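Local coordinates for protein beta-alanyl-CoA:ammonia lyase 2 (Clostridium propionicum, PDB 4MZQ) that probably acts as a lyase that releases ammonia from beta-alanyl-CoA and binds zinc and propionyl-coenzyme A within a hot-dog fold, at residues Arg28-Trp33 and Leu52-Ile57; Glu58-Val63 and Pro112-Thr117. All blocks are in the same frame, centred on the assembly; numbering follows the deposited sequence.

Interaction 1: residues Arg28-Trp33 and Leu52-Ile57. With 1VU (propionyl Coenzyme A), chain M.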
loop_
_atom_site.group_PDB
_atom_site.type_symbol
_atom_site.label_atom_id
_atom_site.label_comp_id
_atom_site.label_asym_id
_atom_site.label_seq_id
_atom_site.Cartn_x
_atom_site.Cartn_y
_atom_site.Cartn_z
ATOM N N ARG A 28 8.901 -4.971 9.381
ATOM C CA ARG A 28 9.374 -4.464 8.089
ATOM C C ARG A 28 10.716 -5.099 7.765
ATOM O O ARG A 28 11.026 -5.374 6.608
ATOM C CB ARG A 28 9.495 -2.932 8.104
ATOM C CG ARG A 28 10.087 -2.308 6.842
ATOM C CD ARG A 28 9.169 -2.520 5.658
ATOM N NE ARG A 28 9.750 -2.017 4.412
ATOM C CZ ARG A 28 10.585 -2.716 3.649
ATOM N NH1 ARG A 28 10.945 -3.948 3.996
ATOM N NH2 ARG A 28 11.055 -2.175 2.535
ATOM N N ILE A 29 11.507 -5.332 8.809
ATOM C CA ILE A 29 12.805 -5.990 8.669
ATOM C C ILE A 29 12.599 -7.442 8.258
ATOM O O ILE A 29 13.253 -7.941 7.347
ATOM C CB ILE A 29 13.615 -5.919 9.975
ATOM C CG1 ILE A 29 13.980 -4.463 10.289
ATOM C CG2 ILE A 29 14.869 -6.800 9.896
ATOM C CD1 ILE A 29 14.725 -4.270 11.610
ATOM N N VAL A 30 11.668 -8.113 8.927
ATOM C CA VAL A 30 11.384 -9.509 8.634
ATOM C C VAL A 30 10.838 -9.677 7.220
ATOM O O VAL A 30 11.154 -10.666 6.547
ATOM C CB VAL A 30 10.401 -10.080 9.660
ATOM C CG1 VAL A 30 10.160 -11.557 9.407
ATOM C CG2 VAL A 30 10.964 -9.865 11.061
ATOM N N ASN A 31 10.030 -8.712 6.769
ATOM C CA ASN A 31 9.588 -8.669 5.378
ATOM C C ASN A 31 10.802 -8.747 4.467
ATOM O O ASN A 31 10.865 -9.576 3.556
ATOM C CB ASN A 31 8.781 -7.387 5.095
ATOM C CG ASN A 31 7.900 -7.493 3.849
ATOM O OD1 ASN A 31 8.219 -8.196 2.900
ATOM N ND2 ASN A 31 6.780 -6.787 3.862
ATOM N N GLN A 32 11.792 -7.907 4.739
ATOM C CA GLN A 32 12.906 -7.826 3.821
ATOM C C GLN A 32 13.751 -9.091 3.881
ATOM O O GLN A 32 14.213 -9.572 2.852
ATOM C CB GLN A 32 13.774 -6.609 4.098
ATOM C CG GLN A 32 14.535 -6.183 2.862
ATOM C CD GLN A 32 13.611 -5.759 1.748
ATOM O OE1 GLN A 32 12.625 -5.047 1.984
ATOM N NE2 GLN A 32 13.895 -6.215 0.533
ATOM N N TRP A 33 13.940 -9.627 5.084
ATOM C CA TRP A 33 14.692 -10.860 5.249
ATOM C C TRP A 33 14.027 -12.021 4.509
ATOM O O TRP A 33 14.717 -12.922 4.013
ATOM C CB TRP A 33 14.841 -11.189 6.730
ATOM C CG TRP A 33 15.864 -10.357 7.451
ATOM C CD1 TRP A 33 16.896 -9.645 6.904
ATOM C CD2 TRP A 33 15.957 -10.174 8.867
ATOM N NE1 TRP A 33 17.628 -9.039 7.897
ATOM C CE2 TRP A 33 17.074 -9.352 9.112
ATOM C CE3 TRP A 33 15.199 -10.627 9.955
ATOM C CZ2 TRP A 33 17.450 -8.967 10.396
ATOM C CZ3 TRP A 33 15.578 -10.249 11.233
ATOM C CH2 TRP A 33 16.690 -9.429 11.444
ATOM N N LEU A 52 10.609 -21.553 6.709
ATOM C CA LEU A 52 10.221 -22.475 7.785
ATOM C C LEU A 52 9.985 -21.775 9.122
ATOM O O LEU A 52 9.096 -22.147 9.891
ATOM C CB LEU A 52 11.298 -23.544 7.998
ATOM C CG LEU A 52 11.493 -24.570 6.884
ATOM C CD1 LEU A 52 12.909 -25.105 6.909
ATOM C CD2 LEU A 52 10.489 -25.705 7.021
ATOM N N GLY A 53 10.848 -20.817 9.428
ATOM C CA GLY A 53 10.782 -20.129 10.701
ATOM C C GLY A 53 12.102 -19.488 11.060
ATOM O O GLY A 53 13.072 -19.547 10.298
ATOM N N TYR A 54 12.119 -18.852 12.227
ATOM C CA TYR A 54 13.293 -18.193 12.776
ATOM C C TYR A 54 13.639 -18.717 14.159
ATOM O O TYR A 54 12.756 -18.893 14.991
ATOM C CB TYR A 54 13.056 -16.694 12.913
ATOM C CG TYR A 54 12.976 -15.912 11.628
ATOM C CD1 TYR A 54 11.762 -15.701 10.989
ATOM C CD2 TYR A 54 14.121 -15.337 11.074
ATOM C CE1 TYR A 54 11.684 -14.960 9.823
ATOM C CE2 TYR A 54 14.050 -14.594 9.914
ATOM C CZ TYR A 54 12.833 -14.410 9.292
ATOM O OH TYR A 54 12.785 -13.667 8.136
ATOM N N LYS A 55 14.894 -19.108 14.359
ATOM C CA LYS A 55 15.331 -19.598 15.664
ATOM C C LYS A 55 15.272 -18.437 16.648
ATOM O O LYS A 55 14.796 -18.571 17.777
ATOM C CB LYS A 55 16.746 -20.181 15.587
ATOM N N ASP A 56 15.743 -17.282 16.188
ATOM C CA ASP A 56 15.701 -16.062 16.976
ATOM C C ASP A 56 15.695 -14.836 16.079
ATOM O O ASP A 56 16.201 -14.860 14.964
ATOM C CB ASP A 56 16.894 -15.986 17.928
ATOM N N ILE A 57 15.121 -13.764 16.596
ATOM C CA ILE A 57 15.141 -12.468 15.923
ATOM C C ILE A 57 15.380 -11.472 17.038
ATOM O O ILE A 57 14.718 -11.564 18.071
ATOM C CB ILE A 57 13.830 -12.128 15.204
ATOM C CG1 ILE A 57 13.610 -13.059 14.008
ATOM C CG2 ILE A 57 13.834 -10.649 14.761
ATOM C CD1 ILE A 57 12.319 -12.778 13.275
HETATM O O14 1VU M . 16.550 -32.576 7.365
HETATM P P2 1VU M . 16.224 -31.341 6.548
HETATM O O15 1VU M . 15.375 -31.627 5.338
HETATM O O16 1VU M . 17.418 -30.450 6.299
HETATM O O13 1VU M . 15.332 -30.437 7.550
HETATM C C23 1VU M . 13.940 -30.673 7.773
HETATM C C22 1VU M . 13.599 -30.057 9.110
HETATM O O12 1VU M . 14.578 -30.308 10.138
HETATM C C16 1VU M . 13.514 -28.584 8.735
HETATM N N2 1VU M . 12.627 -27.788 9.594
HETATM C C21 1VU M . 13.034 -26.684 10.207
HETATM N N6 1VU M . 14.227 -26.064 10.235
HETATM C C20 1VU M . 14.364 -24.947 10.962
HETATM N N5 1VU M . 13.352 -24.429 11.664
HETATM C C19 1VU M . 12.141 -25.021 11.653
HETATM N N4 1VU M . 11.119 -24.498 12.360
HETATM C C18 1VU M . 11.965 -26.177 10.916
HETATM N N3 1VU M . 10.920 -27.010 10.710
HETATM C C17 1VU M . 11.341 -28.002 9.891
HETATM O O11 1VU M . 12.929 -28.545 7.435
HETATM C C15 1VU M . 13.098 -29.825 6.813
HETATM C C14 1VU M . 11.726 -30.438 6.539
HETATM O O10 1VU M . 11.011 -30.682 7.759
HETATM P P1 1VU M . 9.560 -31.366 7.707
HETATM O O8 1VU M . 9.669 -32.593 6.828
HETATM O O9 1VU M . 9.005 -31.490 9.095
HETATM O O7 1VU M . 8.779 -30.226 6.872
HETATM P P 1VU M . 7.275 -29.789 7.216
HETATM O O5 1VU M . 6.394 -31.018 7.128
HETATM O O6 1VU M . 7.309 -28.917 8.451
HETATM O O4 1VU M . 6.948 -28.884 5.935
HETATM C C13 1VU M . 7.638 -27.641 5.787
HETATM C C10 1VU M . 6.747 -26.678 5.012
HETATM C C11 1VU M . 7.551 -25.429 4.646
HETATM C C12 1VU M . 6.206 -27.363 3.760
HETATM C C9 1VU M . 5.580 -26.335 5.939
HETATM O O3 1VU M . 6.087 -26.104 7.262
HETATM C C8 1VU M . 4.814 -25.131 5.464
HETATM O O2 1VU M . 4.127 -25.174 4.455
HETATM N N1 1VU M . 4.923 -24.061 6.236
HETATM C C7 1VU M . 4.510 -22.727 5.830
HETATM C C6 1VU M . 5.642 -22.076 5.055
HETATM C C5 1VU M . 5.263 -20.672 4.634
HETATM O O1 1VU M . 4.137 -20.451 4.206
HETATM N N 1VU M . 6.215 -19.741 4.765
HETATM C C4 1VU M . 5.966 -18.328 4.478
HETATM C C3 1VU M . 5.766 -17.985 2.993
HETATM S S 1VU M . 7.291 -18.188 2.027
HETATM O O HOH W 1 10.472 -14.064 6.815
#

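Interaction 2: residues Glu58-Val63 and Pro112-Thr117. With 1VU (propionyl Coenzyme A), chain R.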
loop_
_atom_site.group_PDB
_atom_site.type_symbol
_atom_site.label_atom_id
_atom_site.label_comp_id
_atom_site.label_asym_id
_atom_site.label_seq_id
_atom_site.Cartn_x
_atom_site.Cartn_y
_atom_site.Cartn_z
ATOM N N GLU A 58 16.333 -10.559 16.867
ATOM C CA GLU A 58 16.496 -9.475 17.834
ATOM C C GLU A 58 16.371 -8.150 17.110
ATOM O O GLU A 58 17.022 -7.953 16.092
ATOM C CB GLU A 58 17.840 -9.559 18.555
ATOM C CG GLU A 58 17.933 -8.617 19.762
ATOM C CD GLU A 58 18.981 -9.058 20.783
ATOM O OE1 GLU A 58 18.692 -8.997 21.999
ATOM O OE2 GLU A 58 20.096 -9.450 20.369
ATOM N N PHE A 59 15.507 -7.272 17.612
ATOM C CA PHE A 59 15.406 -5.906 17.101
ATOM C C PHE A 59 16.225 -5.010 18.019
ATOM O O PHE A 59 15.855 -4.789 19.168
ATOM C CB PHE A 59 13.949 -5.429 17.044
ATOM C CG PHE A 59 13.036 -6.321 16.229
ATOM C CD1 PHE A 59 13.233 -6.484 14.864
ATOM C CD2 PHE A 59 11.965 -6.969 16.829
ATOM C CE1 PHE A 59 12.386 -7.299 14.113
ATOM C CE2 PHE A 59 11.107 -7.771 16.077
ATOM C CZ PHE A 59 11.322 -7.933 14.726
ATOM N N THR A 60 17.341 -4.497 17.514
ATOM C CA THR A 60 18.368 -3.936 18.388
ATOM C C THR A 60 18.413 -2.412 18.424
ATOM O O THR A 60 18.983 -1.837 19.344
ATOM C CB THR A 60 19.766 -4.439 17.978
ATOM O OG1 THR A 60 19.940 -4.256 16.567
ATOM C CG2 THR A 60 19.914 -5.905 18.291
ATOM N N ALA A 61 17.845 -1.763 17.406
ATOM C CA ALA A 61 17.772 -0.307 17.366
ATOM C C ALA A 61 16.558 0.134 16.559
ATOM O O ALA A 61 16.205 -0.517 15.582
ATOM C CB ALA A 61 19.058 0.282 16.769
ATOM N N PRO A 62 15.913 1.243 16.959
ATOM C CA PRO A 62 14.684 1.632 16.257
ATOM C C PRO A 62 14.934 2.150 14.846
ATOM O O PRO A 62 15.998 2.725 14.574
ATOM C CB PRO A 62 14.109 2.744 17.135
ATOM C CG PRO A 62 15.303 3.342 17.789
ATOM C CD PRO A 62 16.324 2.241 17.957
ATOM N N VAL A 63 13.936 1.976 13.984
ATOM C CA VAL A 63 14.009 2.392 12.591
ATOM C C VAL A 63 12.891 3.400 12.294
ATOM O O VAL A 63 11.763 3.207 12.734
ATOM C CB VAL A 63 13.901 1.171 11.665
ATOM C CG1 VAL A 63 13.955 1.597 10.191
ATOM C CG2 VAL A 63 15.016 0.191 11.973
ATOM N N PRO A 112 27.638 2.198 10.513
ATOM C CA PRO A 112 26.226 1.831 10.466
ATOM C C PRO A 112 25.742 1.301 11.813
ATOM O O PRO A 112 26.519 0.786 12.630
ATOM C CB PRO A 112 26.172 0.739 9.389
ATOM C CG PRO A 112 27.565 0.254 9.260
ATOM C CD PRO A 112 28.431 1.439 9.531
ATOM N N VAL A 113 24.446 1.460 12.038
ATOM C CA VAL A 113 23.811 1.047 13.274
ATOM C C VAL A 113 23.137 -0.299 13.062
ATOM O O VAL A 113 22.322 -0.445 12.139
ATOM C CB VAL A 113 22.776 2.076 13.740
ATOM C CG1 VAL A 113 22.051 1.587 14.975
ATOM C CG2 VAL A 113 23.449 3.423 14.008
ATOM N N LEU A 114 23.481 -1.278 13.904
ATOM C CA LEU A 114 22.835 -2.586 13.850
ATOM C C LEU A 114 21.396 -2.451 14.324
ATOM O O LEU A 114 21.153 -1.990 15.439
ATOM C CB LEU A 114 23.588 -3.602 14.711
ATOM C CG LEU A 114 23.067 -5.043 14.685
ATOM C CD1 LEU A 114 23.273 -5.664 13.314
ATOM C CD2 LEU A 114 23.754 -5.866 15.762
ATOM N N CYS A 115 20.447 -2.856 13.482
ATOM C CA CYS A 115 19.034 -2.759 13.833
ATOM C C CYS A 115 18.365 -4.095 14.029
ATOM O O CYS A 115 17.289 -4.165 14.618
ATOM C CB CYS A 115 18.271 -1.980 12.761
ATOM S SG CYS A 115 18.823 -0.255 12.636
ATOM N N GLY A 116 18.975 -5.154 13.516
ATOM C CA GLY A 116 18.382 -6.466 13.693
ATOM C C GLY A 116 19.320 -7.598 13.360
ATOM O O GLY A 116 20.201 -7.457 12.513
ATOM N N THR A 117 19.142 -8.718 14.060
ATOM C CA THR A 117 19.809 -9.968 13.694
ATOM C C THR A 117 18.813 -11.124 13.748
ATOM O O THR A 117 17.791 -11.037 14.428
ATOM C CB THR A 117 20.996 -10.294 14.619
ATOM O OG1 THR A 117 20.519 -10.461 15.958
ATOM C CG2 THR A 117 22.039 -9.181 14.592
HETATM O O14 1VU R . 15.091 -7.698 33.096
HETATM P P2 1VU R . 14.040 -7.140 32.166
HETATM O O15 1VU R . 13.981 -5.635 32.144
HETATM O O16 1VU R . 12.668 -7.782 32.274
HETATM O O13 1VU R . 14.633 -7.613 30.744
HETATM C C23 1VU R . 15.674 -6.921 30.067
HETATM C C22 1VU R . 16.313 -7.881 29.090
HETATM O O12 1VU R . 16.457 -9.165 29.689
HETATM C C16 1VU R . 15.276 -7.890 27.979
HETATM N N2 1VU R . 15.754 -8.227 26.617
HETATM C C21 1VU R . 15.212 -9.173 25.853
HETATM N N6 1VU R . 14.206 -10.058 26.069
HETATM C C20 1VU R . 13.866 -10.933 25.113
HETATM N N5 1VU R . 14.502 -10.949 23.936
HETATM C C19 1VU R . 15.511 -10.087 23.677
HETATM N N4 1VU R . 16.142 -10.139 22.476
HETATM C C18 1VU R . 15.890 -9.174 24.649
HETATM N N3 1VU R . 16.834 -8.198 24.711
HETATM C C17 1VU R . 16.732 -7.619 25.927
HETATM O O11 1VU R . 14.771 -6.554 27.922
HETATM C C15 1VU R . 15.020 -5.883 29.165
HETATM C C14 1VU R . 15.886 -4.633 29.005
HETATM O O10 1VU R . 17.149 -5.006 28.458
HETATM P P1 1VU R . 18.345 -3.946 28.250
HETATM O O8 1VU R . 18.352 -3.005 29.430
HETATM O O9 1VU R . 19.576 -4.714 27.846
HETATM O O7 1VU R . 17.758 -3.134 26.990
HETATM P P 1VU R . 18.485 -3.041 25.554
HETATM O O5 1VU R . 19.807 -2.321 25.699
HETATM O O6 1VU R . 18.425 -4.395 24.883
HETATM O O4 1VU R . 17.456 -2.025 24.851
HETATM C C13 1VU R . 16.171 -2.492 24.456
HETATM C C10 1VU R . 15.603 -1.574 23.390
HETATM C C11 1VU R . 14.200 -2.048 23.017
HETATM C C12 1VU R . 15.563 -0.138 23.897
HETATM C C9 1VU R . 16.516 -1.684 22.162
HETATM O O3 1VU R . 16.808 -3.076 21.948
HETATM C C8 1VU R . 15.875 -1.125 20.924
HETATM O O2 1VU R . 15.745 0.091 20.769
HETATM N N1 1VU R . 15.479 -2.030 20.026
HETATM C C7 1VU R . 14.664 -1.711 18.859
HETATM C C6 1VU R . 13.185 -1.946 19.153
HETATM C C5 1VU R . 12.330 -1.718 17.931
HETATM O O1 1VU R . 12.581 -0.792 17.161
HETATM N N 1VU R . 11.320 -2.568 17.781
HETATM C C4 1VU R . 10.441 -2.547 16.616
HETATM C C3 1VU R . 9.518 -1.336 16.580
HETATM S S 1VU R . 8.180 -1.437 17.810
HETATM O O HOH W 2 21.651 -9.320 18.045
HETATM O O HOH W 3 14.831 -2.881 15.058
#

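Interaction 1: residues Arg28-Trp33 and Leu52-Ile57
In the hot-dog fold a long helix is wrapped by an antiparallel sheet, and here Val30 and Trp33 of helix 27-45 pack on Tyr54 and Ile57 of strand 50-59, the outermost of the sheet within this chain. All four side chains are buried, no hydrogen bond joins the two segments directly, and 207 Å² of surface is enclosed. Tyr54 reaches toward the helix and places its hydroxyl between the two helical residues: OH lies 3.5 Å from Trp33 CB and 3.6 Å from Val30 CG1. The same valine methyl, set anti to the backbone N (chi1 -177°), also meets Tyr54 CE1, while CG2 turns to the other partner and touches Ile57 CD1 at 3.9 Å. That CD1 lies over one face of the Tyr54 ring, offset toward its rim. The second branch of Ile57, CG2, comes up to the edge of the indole near the ring plane, 4.0 Å from Trp33 CZ3. Ile29 CG2 rests on one face of this indole, and Trp33 NE1 is hydrogen-bonded to the backbone O of Glu88, which would restrain the turn of the ring. The corner at Lys55 separates Tyr54 from Ile57 along the strand, yet both point at the helix. Beyond them the sheet continues into the second subunit, where Ile57 packs on Ile57 of that chain. The buried phenol oxygen is satisfied by a water 2.7 Å from Tyr54 OH, which also donates a weak, 3.5 Å bond to Val30 O.

Interaction 2: residues Glu58-Val63 and Pro112-Thr117
Glu58 and Thr117 face each other as an antiparallel hydrogen-bonded pair, with Glu58 N 2.9 Å from Thr117 O and a nearly straight bond (166°), answered by Thr117 N to Glu58 O. Phe59 and Gly116 follow as the non-hydrogen-bonded pair, where Gly116 CA approaches Glu58 O to 3.1 Å in a CA-H...O contact. The chain then leaves the strand. Thr60 N still reaches Cys115 O at 2.9 Å, although the donor stands 62° out of the carbonyl plane, and Thr60 OG1, lodged between its own N and carbonyl carbon (chi1 50°), gives a weak bond to Leu114 O. Farther along, Ala61 CB rests 3.7 Å from Val113 CG1, and Val63 CG2 touches Cys115 SG.

These pairs join strands 50-59 and 106-123, neighbours in the hot-dog sheet, which runs on past strand 50-59 into the second subunit. A classic beta bulge, in which Cys115 and Gly116 both face Ala89 of strand 82-95, interrupts the longer strand just where segment 58-63 peels off. Two waters bind across the seam: one donates to both Ala61 O and Cys115 O, the other lies between Glu58 OE2 and Thr117 OG1.

On its outer side segment 58-63 meets propionyl-coenzyme A. The extended side chain of Glu58 carries OE1 to the adenine amino group, 2.8 Å from N4 of the ligand, while its other oxygen is held by the water. Phe59 O, turned away from strand 106-123, accepts the pantetheine amide N1 of the ligand at 2.9 Å. The binding site is completed from the second subunit, whose Asn80, Gln81, Ser82 and Phe51 also bond to this ligand.

Strand 50-59 passes directly from interaction 1 into interaction 2, whose centres lie about 13 Å apart: the strand pairs with 106-123 in both, and in interaction 1 its side chains also pack on the helix. The two meet at the indole, where Trp33 CH2 sits 3.6 Å from Thr117 C, and again where Ile57 CG2 is 4.0 Å from Thr117 O, so the helix packs against the strand pairing of interaction 2. Each also borders a propionyl-coenzyme A site built at the subunit interface. Leu52 CD1 approaches the ribose oxygen O11 of one ligand to 3.5 Å, whereas Glu58 and Phe59 bond to another. Both contacts lie away from the zinc-binding residues Asp45 and His142.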